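Local coordinates for acetylxylan esterase (Geobacillus stearothermophilus, PDB 5BN1), which removes acetyl groups from xylan and xylo-oligosaccharides as a serine esterase of the GDSL family, working as a ring-shaped octamer, at residues S15-G20 and S86-I91; G43-V48 and A206-I211; F137-N142 and A186-D191. The protein carries 1 engineered substitution. All blocks are in the same frame, centred on the assembly; numbering follows the deposited sequence.

Contact 1 (S15-G20 and S86-I91); sequences SITDCG and SIMIGI
Ile16 reaches across to Met88 and Ile91, and nearly every atom of its side chain beyond the backbone has something to meet. CB lies 4.2 Å from the terminal methyl CE of Met88. From there the chain forks. With chi1 at -53°, the CG2 branch stands anti to the backbone N and runs to the Met88 methyl, Ile16 CG2 to Met88 CE being 3.7 Å; the ring of Phe137 also reaches Ile16 CG2. The other branch takes a different partner: Ile16 CG1 comes to 3.9 Å from Ile91 CD1, the two isoleucines crossing at roughly a right angle. The bend at chi2 (-55°) turns the tip, CD1, away, which is why CG1 makes the touch on Ile91, while the side chain as a whole also touches His194.

These residues belong to two hallmark regions of the SGNH/GDSL fold. Ser15, inferred to be the nucleophile, opens the short helix 15-18 after strand 8-13 of the parallel sheet, and its OG is hydrogen-bonded to His194 NE2. Strand 84-88 is the neighbour of strand 8-13 in that sheet and leads to Gly90, the N-cap of helix 91-99. Next to Ile91 comes Asn92, an inferred transition-state stabiliser.

Met88 brings its methyl over by a bend at chi3 (52°), and the same CE sits 4.1 Å from Thr17 OG1. That hydroxyl is also hydrogen-bonded to Tyr37 OH and donates to a water at 2.7 Å from Thr17 OG1. The water in turn donates to the backbone carbonyl at Met88, with Met88 O at 2.7 Å.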
ATOM      1  N   SER A  15      -4.088  25.522  -5.575  1.00 13.95           N
ATOM      2  CA  SER A  15      -4.389  24.205  -6.172  1.00 14.55           C
ATOM      3  C   SER A  15      -4.837  24.240  -7.596  1.00 14.44           C
ATOM      4  O   SER A  15      -4.588  23.310  -8.366  1.00 15.71           O
ATOM      5  CB  SER A  15      -5.483  23.443  -5.410  1.00 15.29           C
ATOM      6  OG  SER A  15      -6.670  24.260  -5.342  1.00 20.31           O
ATOM      7  N   ILE A  16      -5.478  25.286  -8.039  1.00 13.77           N
ATOM      8  CA  ILE A  16      -6.009  25.399  -9.427  1.00 13.47           C
ATOM      9  C   ILE A  16      -4.827  25.340 -10.360  1.00 12.69           C
ATOM     10  O   ILE A  16      -4.939  24.841 -11.478  1.00 13.80           O
ATOM     11  CB  ILE A  16      -6.929  26.636  -9.597  1.00 12.90           C
ATOM     12  CG1 ILE A  16      -8.030  26.651  -8.549  1.00 14.61           C
ATOM     13  CG2 ILE A  16      -7.492  26.636 -11.037  1.00 12.97           C
ATOM     14  CD1 ILE A  16      -8.895  25.442  -8.459  1.00 17.37           C
ATOM     15  N   THR A  17      -3.735  25.989  -9.959  1.00 13.19           N
ATOM     16  CA  THR A  17      -2.499  26.030 -10.684  1.00 13.40           C
ATOM     17  C   THR A  17      -1.732  24.702 -10.514  1.00 13.94           C
ATOM     18  O   THR A  17      -1.303  24.092 -11.515  1.00 14.59           O
ATOM     19  CB  THR A  17      -1.659  27.301 -10.353  1.00 14.30           C
ATOM     20  OG1 THR A  17      -2.474  28.401 -10.684  1.00 13.72           O
ATOM     21  CG2 THR A  17      -0.351  27.320 -11.164  1.00 14.81           C
ATOM     22  N   ASP A  18      -1.518  24.293  -9.271  1.00 14.67           N
ATOM     23  CA  ASP A  18      -0.782  23.078  -8.853  1.00 14.85           C
ATOM     24  C   ASP A  18      -1.212  21.828  -9.653  1.00 16.12           C
ATOM     25  O   ASP A  18      -0.464  21.292 -10.489  1.00 17.00           O
ATOM     26  CB  ASP A  18      -0.979  22.952  -7.349  1.00 14.45           C
ATOM     27  CG  ASP A  18      -0.227  21.791  -6.713  1.00 16.65           C
ATOM     28  OD1 ASP A  18       0.208  20.910  -7.435  1.00 19.35           O
ATOM     29  OD2 ASP A  18      -0.078  21.782  -5.477  1.00 18.07           O
ATOM     30  N   CYS A  19      -2.492  21.453  -9.409  1.00 17.16           N
ATOM     31  CA  CYS A  19      -3.099  20.294 -10.077  1.00 17.89           C
ATOM     32  C   CYS A  19      -2.157  19.073  -9.977  1.00 18.28           C
ATOM     33  O   CYS A  19      -2.063  18.340 -10.967  1.00 18.92           O
ATOM     34  CB  CYS A  19      -3.478  20.537 -11.441  1.00 17.56           C
ATOM     35  SG  CYS A  19      -4.883  21.651 -11.532  1.00 23.71           S
ATOM     36  N   GLY A  20      -1.492  18.866  -8.865  1.00 19.34           N
ATOM     37  CA  GLY A  20      -0.560  17.694  -8.803  1.00 22.77           C
ATOM     38  C   GLY A  20       0.738  17.771  -9.543  1.00 24.13           C
ATOM     39  O   GLY A  20       1.360  16.723  -9.862  1.00 24.00           O
ATOM     40  N   SER A  86       3.008  34.198 -14.592  1.00 13.97           N
ATOM     41  CA  SER A  86       1.552  34.137 -14.519  1.00 13.73           C
ATOM     42  C   SER A  86       1.153  33.833 -13.052  1.00 14.04           C
ATOM     43  O   SER A  86       1.677  32.913 -12.433  1.00 15.10           O
ATOM     44  CB  SER A  86       0.911  33.042 -15.401  1.00 13.63           C
ATOM     45  OG  SER A  86      -0.458  33.043 -15.311  1.00 16.41           O
ATOM     46  N   ILE A  87       0.339  34.730 -12.513  1.00 13.79           N
ATOM     47  CA  ILE A  87      -0.122  34.649 -11.121  1.00 14.66           C
ATOM     48  C   ILE A  87      -1.625  34.477 -11.132  1.00 12.65           C
ATOM     49  O   ILE A  87      -2.388  35.255 -11.675  1.00 14.31           O
ATOM     50  CB  ILE A  87       0.228  35.927 -10.283  1.00 14.69           C
ATOM     51  CG1 ILE A  87       1.722  36.187 -10.469  1.00 15.18           C
ATOM     52  CG2 ILE A  87      -0.236  35.754  -8.855  1.00 16.02           C
ATOM     53  CD1 ILE A  87       2.055  37.633 -10.005  1.00 18.44           C
ATOM     54  N   MET A  88      -2.127  33.446 -10.381  1.00 11.71           N
ATOM     55  CA  MET A  88      -3.565  33.294 -10.085  1.00 12.10           C
ATOM     56  C   MET A  88      -3.677  32.918  -8.627  1.00 12.51           C
ATOM     57  O   MET A  88      -3.425  31.829  -8.145  1.00 13.90           O
ATOM     58  CB  MET A  88      -4.315  32.240 -10.939  1.00 12.33           C
ATOM     59  CG  MET A  88      -5.790  32.273 -10.654  1.00 13.70           C
ATOM     60  SD  MET A  88      -6.851  31.496 -11.889  1.00 15.40           S
ATOM     61  CE  MET A  88      -6.065  29.911 -12.015  1.00 16.93           C
ATOM     62  N   ILE A  89      -4.057  33.977  -7.853  1.00 12.36           N
ATOM     63  CA  ILE A  89      -4.130  33.854  -6.389  1.00 11.49           C
ATOM     64  C   ILE A  89      -5.254  34.711  -5.864  1.00 12.95           C
ATOM     65  O   ILE A  89      -5.698  35.702  -6.477  1.00 11.83           O
ATOM     66  CB  ILE A  89      -2.800  34.216  -5.731  1.00 11.78           C
ATOM     67  CG1 ILE A  89      -2.614  33.612  -4.325  1.00 13.00           C
ATOM     68  CG2 ILE A  89      -2.603  35.782  -5.782  1.00 13.02           C
ATOM     69  CD1 ILE A  89      -2.310  32.102  -4.374  1.00 13.84           C
ATOM     70  N   GLY A  90      -5.845  34.249  -4.759  1.00 13.09           N
ATOM     71  CA  GLY A  90      -7.015  34.927  -4.099  1.00 12.21           C
ATOM     72  C   GLY A  90      -8.143  34.020  -3.719  1.00 11.66           C
ATOM     73  O   GLY A  90      -8.909  34.349  -2.859  1.00 11.72           O
ATOM     74  N   ILE A  91      -8.276  32.851  -4.398  1.00 11.22           N
ATOM     75  CA  ILE A  91      -9.338  31.966  -3.997  1.00 11.89           C
ATOM     76  C   ILE A  91      -9.293  31.609  -2.521  1.00 10.24           C
ATOM     77  O   ILE A  91     -10.314  31.679  -1.848  1.00 11.62           O
ATOM     78  CB  ILE A  91      -9.357  30.707  -4.864  1.00 12.11           C
ATOM     79  CG1 ILE A  91      -9.862  31.031  -6.258  1.00 13.80           C
ATOM     80  CG2 ILE A  91     -10.296  29.627  -4.243  1.00 14.21           C
ATOM     81  CD1 ILE A  91      -9.725  29.938  -7.305  1.00 15.86           C
TER
HETATM   82  O   HOH W   1      -4.184  29.368  -8.869  1.00 14.19           O

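Contact 2 (G43-V48 and A206-I211); sequences GLLQAV and AFLREI
Leu208 points its fork at Leu44 and Leu45, one methyl for each. Against Leu44 it lies at about a right angle: Leu208 CD1 meets Leu44 CD1 at 3.7 Å and Leu44 CB at 4.0 Å. Against Leu45 the two side chains run past each other in opposite directions, which sets Leu208 CD2 against the branch point itself, 3.6 Å from Leu45 CG, with Leu45 CD2 at 3.8 Å. Ile211, one turn further on, adds a looser touch, its CD1 4.3 Å from Leu45 CD1. Cutting Leu208 back to an alanine takes away both methyls that meet Leu44 and Leu45, and is likely to open a gap between the helices, leaving Leu45 only the looser touch of Ile211 across these segments. The axes are 11.8 Å apart at their closest and diverge by 54°, a spacing that these interleaved leucines bridge.

Leu208 is further hemmed in by Val41 and Phe213, and Leu45 by Met1 and Ile54. Helix 37-48 also meets a second subunit, with Leu44 packing on Met201 and Ala47 on Ile202 of that neighbour. Toward the sheet, Phe207 of helix 197-211 rests on Phe11 of strand 8-13 and on Ile132 and Met134 of strand 130-134.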
ATOM      1  N   GLY A  43      -0.070  22.101 -23.677  1.00 14.05           N
ATOM      2  CA  GLY A  43      -0.376  21.176 -24.741  1.00 15.46           C
ATOM      3  C   GLY A  43      -1.010  21.735 -25.914  1.00 14.31           C
ATOM      4  O   GLY A  43      -0.748  21.276 -27.081  1.00 16.08           O
ATOM      5  N   LEU A  44      -1.976  22.685 -25.807  1.00 13.89           N
ATOM      6  CA  LEU A  44      -2.598  23.377 -26.892  1.00 15.56           C
ATOM      7  C   LEU A  44      -1.533  24.203 -27.709  1.00 17.26           C
ATOM      8  O   LEU A  44      -1.564  24.243 -28.935  1.00 17.85           O
ATOM      9  CB  LEU A  44      -3.726  24.280 -26.441  1.00 15.45           C
ATOM     10  CG  LEU A  44      -5.058  23.503 -26.136  1.00 17.68           C
ATOM     11  CD1 LEU A  44      -5.950  24.281 -25.255  1.00 16.58           C
ATOM     12  CD2 LEU A  44      -5.701  23.174 -27.519  1.00 20.40           C
ATOM     13  N   LEU A  45      -0.648  24.841 -26.966  1.00 15.88           N
ATOM     14  CA  LEU A  45       0.408  25.637 -27.700  1.00 18.24           C
ATOM     15  C   LEU A  45       1.349  24.696 -28.482  1.00 19.15           C
ATOM     16  O   LEU A  45       1.660  25.067 -29.661  1.00 20.20           O
ATOM     17  CB  LEU A  45       1.183  26.529 -26.690  1.00 18.45           C
ATOM     18  CG  LEU A  45       0.515  27.758 -26.153  1.00 20.41           C
ATOM     19  CD1 LEU A  45       1.312  28.248 -24.998  1.00 19.67           C
ATOM     20  CD2 LEU A  45       0.300  28.774 -27.268  1.00 20.29           C
ATOM     21  N   GLN A  46       1.701  23.560 -27.918  1.00 17.29           N
ATOM     22  CA  GLN A  46       2.524  22.591 -28.646  1.00 19.04           C
ATOM     23  C   GLN A  46       1.817  21.998 -29.798  1.00 19.62           C
ATOM     24  O   GLN A  46       2.450  21.760 -30.887  1.00 20.56           O
ATOM     25  CB  GLN A  46       3.123  21.599 -27.784  1.00 19.57           C
ATOM     26  CG  GLN A  46       4.130  20.706 -28.468  1.00 25.51           C
ATOM     27  CD  GLN A  46       5.127  20.115 -27.460  1.00 32.87           C
ATOM     28  OE1 GLN A  46       4.781  19.315 -26.580  1.00 36.88           O
ATOM     29  NE2 GLN A  46       6.373  20.672 -27.464  1.00 38.20           N
ATOM     30  N   ALA A  47       0.501  21.738 -29.674  1.00 17.89           N
ATOM     31  CA  ALA A  47      -0.261  21.150 -30.747  1.00 20.17           C
ATOM     32  C   ALA A  47      -0.445  22.109 -31.918  1.00 20.96           C
ATOM     33  O   ALA A  47      -0.381  21.678 -33.110  1.00 22.90           O
ATOM     34  CB  ALA A  47      -1.612  20.680 -30.242  1.00 19.93           C
ATOM     35  N   VAL A  48      -0.571  23.413 -31.656  1.00 19.19           N
ATOM     36  CA  VAL A  48      -1.047  24.352 -32.627  1.00 19.85           C
ATOM     37  C   VAL A  48       0.211  25.233 -33.055  1.00 21.31           C
ATOM     38  O   VAL A  48       0.304  25.520 -34.239  1.00 26.71           O
ATOM     39  CB  VAL A  48      -2.240  25.201 -32.162  1.00 21.01           C
ATOM     40  CG1 VAL A  48      -2.687  26.218 -33.159  1.00 21.54           C
ATOM     41  CG2 VAL A  48      -3.444  24.316 -31.804  1.00 21.59           C
ATOM     42  N   ALA A 206      -9.123  31.027 -21.566  1.00 14.97           N
ATOM     43  CA  ALA A 206      -8.986  32.486 -21.177  1.00 14.31           C
ATOM     44  C   ALA A 206      -7.574  32.896 -21.132  1.00 14.18           C
ATOM     45  O   ALA A 206      -7.252  34.075 -21.607  1.00 15.82           O
ATOM     46  CB  ALA A 206      -9.696  32.694 -19.865  1.00 15.41           C
ATOM     47  N   PHE A 207      -6.654  32.117 -20.628  1.00 12.79           N
ATOM     48  CA  PHE A 207      -5.224  32.398 -20.614  1.00 13.51           C
ATOM     49  C   PHE A 207      -4.733  32.593 -22.044  1.00 15.92           C
ATOM     50  O   PHE A 207      -4.029  33.596 -22.357  1.00 16.52           O
ATOM     51  CB  PHE A 207      -4.466  31.394 -19.849  1.00 15.18           C
ATOM     52  CG  PHE A 207      -3.015  31.675 -19.808  1.00 14.96           C
ATOM     53  CD1 PHE A 207      -2.156  31.241 -20.808  1.00 15.26           C
ATOM     54  CD2 PHE A 207      -2.485  32.408 -18.739  1.00 13.91           C
ATOM     55  CE1 PHE A 207      -0.813  31.537 -20.767  1.00 15.89           C
ATOM     56  CE2 PHE A 207      -1.138  32.691 -18.699  1.00 16.77           C
ATOM     57  CZ  PHE A 207      -0.307  32.244 -19.714  1.00 17.09           C
ATOM     58  N   LEU A 208      -5.010  31.582 -22.879  1.00 14.38           N
ATOM     59  CA  LEU A 208      -4.522  31.625 -24.231  1.00 15.63           C
ATOM     60  C   LEU A 208      -4.979  32.850 -24.996  1.00 16.87           C
ATOM     61  O   LEU A 208      -4.153  33.468 -25.759  1.00 18.31           O
ATOM     62  CB  LEU A 208      -4.903  30.305 -24.955  1.00 14.69           C
ATOM     63  CG  LEU A 208      -4.123  29.070 -24.512  1.00 15.40           C
ATOM     64  CD1 LEU A 208      -4.772  27.792 -24.957  1.00 15.63           C
ATOM     65  CD2 LEU A 208      -2.660  29.075 -24.951  1.00 17.57           C
ATOM     66  N   ARG A 209      -6.209  33.240 -24.815  1.00 16.02           N
ATOM     67  CA  ARG A 209      -6.781  34.400 -25.494  1.00 16.85           C
ATOM     68  C   ARG A 209      -5.906  35.612 -25.170  1.00 20.56           C
ATOM     69  O   ARG A 209      -5.490  36.409 -26.044  1.00 18.63           O
ATOM     70  CB  ARG A 209      -8.192  34.568 -25.114  1.00 20.04           C
ATOM     71  CG  ARG A 209      -8.813  35.820 -25.758  1.00 22.55           C
ATOM     72  CD  ARG A 209     -10.109  36.129 -25.096  1.00 25.17           C
ATOM     73  NE  ARG A 209     -11.022  36.998 -25.783  1.00 35.75           N
ATOM     74  CZ  ARG A 209     -12.141  37.495 -25.232  1.00 52.24           C
ATOM     75  NH1 ARG A 209     -12.494  37.192 -23.954  1.00 47.68           N
ATOM     76  NH2 ARG A 209     -12.940  38.291 -25.962  1.00 58.32           N
ATOM     77  N   GLU A 210      -5.567  35.782 -23.887  1.00 16.17           N
ATOM     78  CA  GLU A 210      -4.820  36.986 -23.465  1.00 18.95           C
ATOM     79  C   GLU A 210      -3.385  36.998 -23.973  1.00 21.57           C
ATOM     80  O   GLU A 210      -2.826  38.127 -24.212  1.00 21.67           O
ATOM     81  CB  GLU A 210      -4.846  37.104 -21.954  1.00 18.80           C
ATOM     82  CG  GLU A 210      -4.127  38.340 -21.402  1.00 21.35           C
ATOM     83  CD  GLU A 210      -4.790  39.669 -21.751  1.00 22.03           C
ATOM     84  OE1 GLU A 210      -5.890  39.740 -22.404  1.00 21.08           O
ATOM     85  OE2 GLU A 210      -4.139  40.705 -21.260  1.00 21.78           O
ATOM     86  N   ILE A 211      -2.786  35.834 -24.262  1.00 18.70           N
ATOM     87  CA  ILE A 211      -1.455  35.796 -24.842  1.00 18.73           C
ATOM     88  C   ILE A 211      -1.452  35.760 -26.379  1.00 21.09           C
ATOM     89  O   ILE A 211      -0.327  35.642 -26.911  1.00 23.49           O
ATOM     90  CB  ILE A 211      -0.514  34.758 -24.273  1.00 21.19           C
ATOM     91  CG1 ILE A 211      -1.030  33.292 -24.517  1.00 19.54           C
ATOM     92  CG2 ILE A 211      -0.244  34.987 -22.752  1.00 22.70           C
ATOM     93  CD1 ILE A 211       0.049  32.308 -24.324  1.00 21.65           C
TER

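Contact 3 (F137-N142 and A186-D191); sequences FYIEGN and AALAWD
Chi1 of Ile139, at -56°, splits its branches between Ala189 and Leu188: CG1 lies beside the backbone N and carries CD1 out to Ala189, whereas CG2 is turned to Leu188. The extended arm ends with Ile139 CD1 3.8 Å from Ala189 CB. Leu188 crosses at about a right angle, its CD1 4.0 Å from Ile139 CG2. Ile139 itself is the centre of an inverse gamma turn, so the backbone bends sharply just where the side chain goes in, and Phe176 and Leu180 of helix 172-180 close round it.

One residue earlier, Tyr138 serves the polar side. A water sits in the plane of its ring, at the edge, 3.0 Å from Tyr138 OH, and donates to the backbone with Asp191 O also 3.0 Å away. The hydroxyl has a further partner in Tyr184 OH of a neighbouring subunit. Glu140 braces its own loop: its OE2 accepts from Asn142 N at 2.9 Å through the anti lone pair, and its OE1 forms a salt bridge to Arg192.

Across the contact, then, Asp191 is reached at its carbonyl, by the Tyr138 ring and through the water, while its carboxylate is hydrogen-bonded elsewhere, OD2 to His194 ND1 and OD1 to Val193 N; the contact touches the backbone of this inferred charge-relay residue, probably helping to place it.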
ATOM      1  N   PHE A 137     -11.443  33.323  -8.947  1.00 11.99           N
ATOM      2  CA  PHE A 137     -12.773  33.132  -9.412  1.00 11.33           C
ATOM      3  C   PHE A 137     -13.551  32.277  -8.376  1.00 10.85           C
ATOM      4  O   PHE A 137     -12.933  31.647  -7.518  1.00 11.08           O
ATOM      5  CB  PHE A 137     -12.797  32.360 -10.798  1.00 10.62           C
ATOM      6  CG  PHE A 137     -12.188  30.990 -10.781  1.00 10.74           C
ATOM      7  CD1 PHE A 137     -12.984  29.948 -10.348  1.00 12.87           C
ATOM      8  CD2 PHE A 137     -10.876  30.764 -11.111  1.00 11.67           C
ATOM      9  CE1 PHE A 137     -12.402  28.669 -10.241  1.00 11.94           C
ATOM     10  CE2 PHE A 137     -10.300  29.541 -11.010  1.00 12.04           C
ATOM     11  CZ  PHE A 137     -11.051  28.497 -10.540  1.00 11.50           C
ATOM     12  N   TYR A 138     -14.853  32.295  -8.581  1.00 10.96           N
ATOM     13  CA  TYR A 138     -15.763  31.450  -7.771  1.00 11.26           C
ATOM     14  C   TYR A 138     -16.830  31.023  -8.698  1.00 12.84           C
ATOM     15  O   TYR A 138     -17.462  31.859  -9.372  1.00 12.55           O
ATOM     16  CB  TYR A 138     -16.266  32.162  -6.551  1.00 11.88           C
ATOM     17  CG  TYR A 138     -16.999  31.312  -5.538  1.00 10.90           C
ATOM     18  CD1 TYR A 138     -16.396  30.193  -5.012  1.00 11.13           C
ATOM     19  CD2 TYR A 138     -18.222  31.696  -5.035  1.00 10.94           C
ATOM     20  CE1 TYR A 138     -16.996  29.440  -4.043  1.00 11.01           C
ATOM     21  CE2 TYR A 138     -18.841  30.914  -4.055  1.00 10.45           C
ATOM     22  CZ  TYR A 138     -18.207  29.826  -3.556  1.00 11.48           C
ATOM     23  OH  TYR A 138     -18.856  29.123  -2.535  1.00 12.69           O
ATOM     24  N   ILE A 139     -17.040  29.683  -8.795  1.00 10.42           N
ATOM     25  CA  ILE A 139     -17.946  29.213  -9.815  1.00 11.47           C
ATOM     26  C   ILE A 139     -19.360  29.236  -9.271  1.00 11.64           C
ATOM     27  O   ILE A 139     -19.919  28.293  -8.694  1.00 12.99           O
ATOM     28  CB  ILE A 139     -17.507  27.786 -10.294  1.00 10.70           C
ATOM     29  CG1 ILE A 139     -16.092  27.811 -10.761  1.00 11.97           C
ATOM     30  CG2 ILE A 139     -18.505  27.273 -11.379  1.00 12.43           C
ATOM     31  CD1 ILE A 139     -15.479  26.445 -11.102  1.00 13.80           C
ATOM     32  N   GLU A 140     -19.997  30.422  -9.386  1.00 10.95           N
ATOM     33  CA  GLU A 140     -21.259  30.742  -8.740  1.00 11.24           C
ATOM     34  C   GLU A 140     -21.834  31.918  -9.531  1.00 14.87           C
ATOM     35  O   GLU A 140     -21.113  32.933  -9.648  1.00 13.88           O
ATOM     36  CB  GLU A 140     -21.013  31.185  -7.235  1.00 12.73           C
ATOM     37  CG  GLU A 140     -22.233  31.766  -6.605  1.00 13.38           C
ATOM     38  CD  GLU A 140     -23.440  30.894  -6.709  1.00 14.64           C
ATOM     39  OE1 GLU A 140     -23.405  29.706  -6.216  1.00 13.85           O
ATOM     40  OE2 GLU A 140     -24.483  31.315  -7.333  1.00 16.79           O
ATOM     41  N   GLY A 141     -22.977  31.783 -10.177  1.00 14.72           N
ATOM     42  CA  GLY A 141     -23.517  32.838 -11.030  1.00 16.15           C
ATOM     43  C   GLY A 141     -24.275  33.909 -10.301  1.00 17.79           C
ATOM     44  O   GLY A 141     -24.515  34.985 -10.901  1.00 17.91           O
ATOM     45  N   ASN A 142     -24.608  33.691  -9.054  1.00 16.10           N
ATOM     46  CA  ASN A 142     -25.323  34.746  -8.255  1.00 14.72           C
ATOM     47  C   ASN A 142     -24.337  35.726  -7.689  1.00 16.06           C
ATOM     48  O   ASN A 142     -23.607  35.430  -6.746  1.00 14.28           O
ATOM     49  CB  ASN A 142     -26.207  34.160  -7.186  1.00 14.50           C
ATOM     50  CG  ASN A 142     -26.922  35.214  -6.341  1.00 19.33           C
ATOM     51  OD1 ASN A 142     -26.941  36.381  -6.732  1.00 18.95           O
ATOM     52  ND2 ASN A 142     -27.404  34.833  -5.190  1.00 24.19           N
ATOM     53  N   ALA A 186     -22.551  23.100  -9.947  1.00 12.67           N
ATOM     54  CA  ALA A 186     -22.169  21.721  -9.648  1.00 12.97           C
ATOM     55  C   ALA A 186     -21.808  20.906 -10.885  1.00 12.04           C
ATOM     56  O   ALA A 186     -21.107  19.941 -10.785  1.00 12.56           O
ATOM     57  CB  ALA A 186     -23.296  21.045  -8.952  1.00 12.78           C
ATOM     58  N   ALA A 187     -22.272  21.348 -12.061  1.00 13.13           N
ATOM     59  CA  ALA A 187     -21.875  20.706 -13.326  1.00 11.68           C
ATOM     60  C   ALA A 187     -20.404  20.912 -13.682  1.00 13.95           C
ATOM     61  O   ALA A 187     -19.824  20.105 -14.441  1.00 14.17           O
ATOM     62  CB  ALA A 187     -22.795  21.118 -14.448  1.00 13.62           C
ATOM     63  N   LEU A 188     -19.802  21.976 -13.147  1.00 11.85           N
ATOM     64  CA  LEU A 188     -18.409  22.271 -13.318  1.00 12.07           C
ATOM     65  C   LEU A 188     -17.569  21.974 -12.063  1.00 12.45           C
ATOM     66  O   LEU A 188     -16.381  21.595 -12.171  1.00 14.24           O
ATOM     67  CB  LEU A 188     -18.226  23.759 -13.651  1.00 12.99           C
ATOM     68  CG  LEU A 188     -18.783  24.186 -15.032  1.00 13.78           C
ATOM     69  CD1 LEU A 188     -18.811  25.727 -15.048  1.00 18.30           C
ATOM     70  CD2 LEU A 188     -17.884  23.624 -16.100  1.00 18.61           C
ATOM     71  N   ALA A 189     -18.116  22.184 -10.859  1.00 12.08           N
ATOM     72  CA  ALA A 189     -17.387  22.048  -9.633  1.00 12.62           C
ATOM     73  C   ALA A 189     -18.337  21.916  -8.460  1.00 12.30           C
ATOM     74  O   ALA A 189     -19.077  22.834  -8.078  1.00 12.47           O
ATOM     75  CB  ALA A 189     -16.443  23.253  -9.362  1.00 14.27           C
ATOM     76  N   TRP A 190     -18.368  20.719  -7.862  1.00 12.38           N
ATOM     77  CA  TRP A 190     -19.170  20.523  -6.693  1.00 11.21           C
ATOM     78  C   TRP A 190     -18.889  21.584  -5.595  1.00 12.46           C
ATOM     79  O   TRP A 190     -19.858  22.014  -4.968  1.00 12.21           O
ATOM     80  CB  TRP A 190     -18.999  19.159  -6.069  1.00 13.22           C
ATOM     81  CG  TRP A 190     -19.809  18.039  -6.668  1.00 13.08           C
ATOM     82  CD1 TRP A 190     -20.584  18.058  -7.767  1.00 14.54           C
ATOM     83  CD2 TRP A 190     -19.874  16.704  -6.109  1.00 14.59           C
ATOM     84  NE1 TRP A 190     -21.167  16.781  -7.927  1.00 14.77           N
ATOM     85  CE2 TRP A 190     -20.760  15.976  -6.925  1.00 15.60           C
ATOM     86  CE3 TRP A 190     -19.320  16.108  -5.000  1.00 15.13           C
ATOM     87  CZ2 TRP A 190     -21.062  14.637  -6.648  1.00 17.28           C
ATOM     88  CZ3 TRP A 190     -19.603  14.696  -4.744  1.00 18.07           C
ATOM     89  CH2 TRP A 190     -20.503  14.062  -5.539  1.00 16.62           C
ATOM     90  N   ASP A 191     -17.625  21.933  -5.400  1.00 12.07           N
ATOM     91  CA  ASP A 191     -17.333  22.864  -4.287  1.00 12.17           C
ATOM     92  C   ASP A 191     -17.203  24.304  -4.844  1.00 11.48           C
ATOM     93  O   ASP A 191     -16.845  25.164  -4.031  1.00 12.15           O
ATOM     94  CB  ASP A 191     -16.037  22.419  -3.595  1.00 11.10           C
ATOM     95  CG  ASP A 191     -14.822  22.474  -4.412  1.00 14.17           C
ATOM     96  OD1 ASP A 191     -14.792  23.040  -5.544  1.00 12.60           O
ATOM     97  OD2 ASP A 191     -13.766  21.900  -3.948  1.00 15.54           O
TER
HETATM   98  O   HOH W   2     -17.579  26.624  -1.559  1.00 14.18           O

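In the fold
Contact 1 carries the inferred nucleophile Ser15 and contact 3 the inferred charge-relay Asp191, whose side chains lie about 8 Å apart with His194, likewise inferred, hydrogen-bonded to both, consistent with a Ser-His-Asp triad. Their centres are 16 Å apart, and they touch where Ile91 CG1 comes to 3.4 Å from Phe137 O. Contact 2 lies away from the catalytic residues, its centre 17 Å from that of contact 1, yet the two meet through Ser86 OG and Phe207 CE2 at 3.5 Å. Contacts 2 and 3 stay about 9 Å apart at their nearest atoms, although contact 3 is nested in the chain between the segments of contact 2.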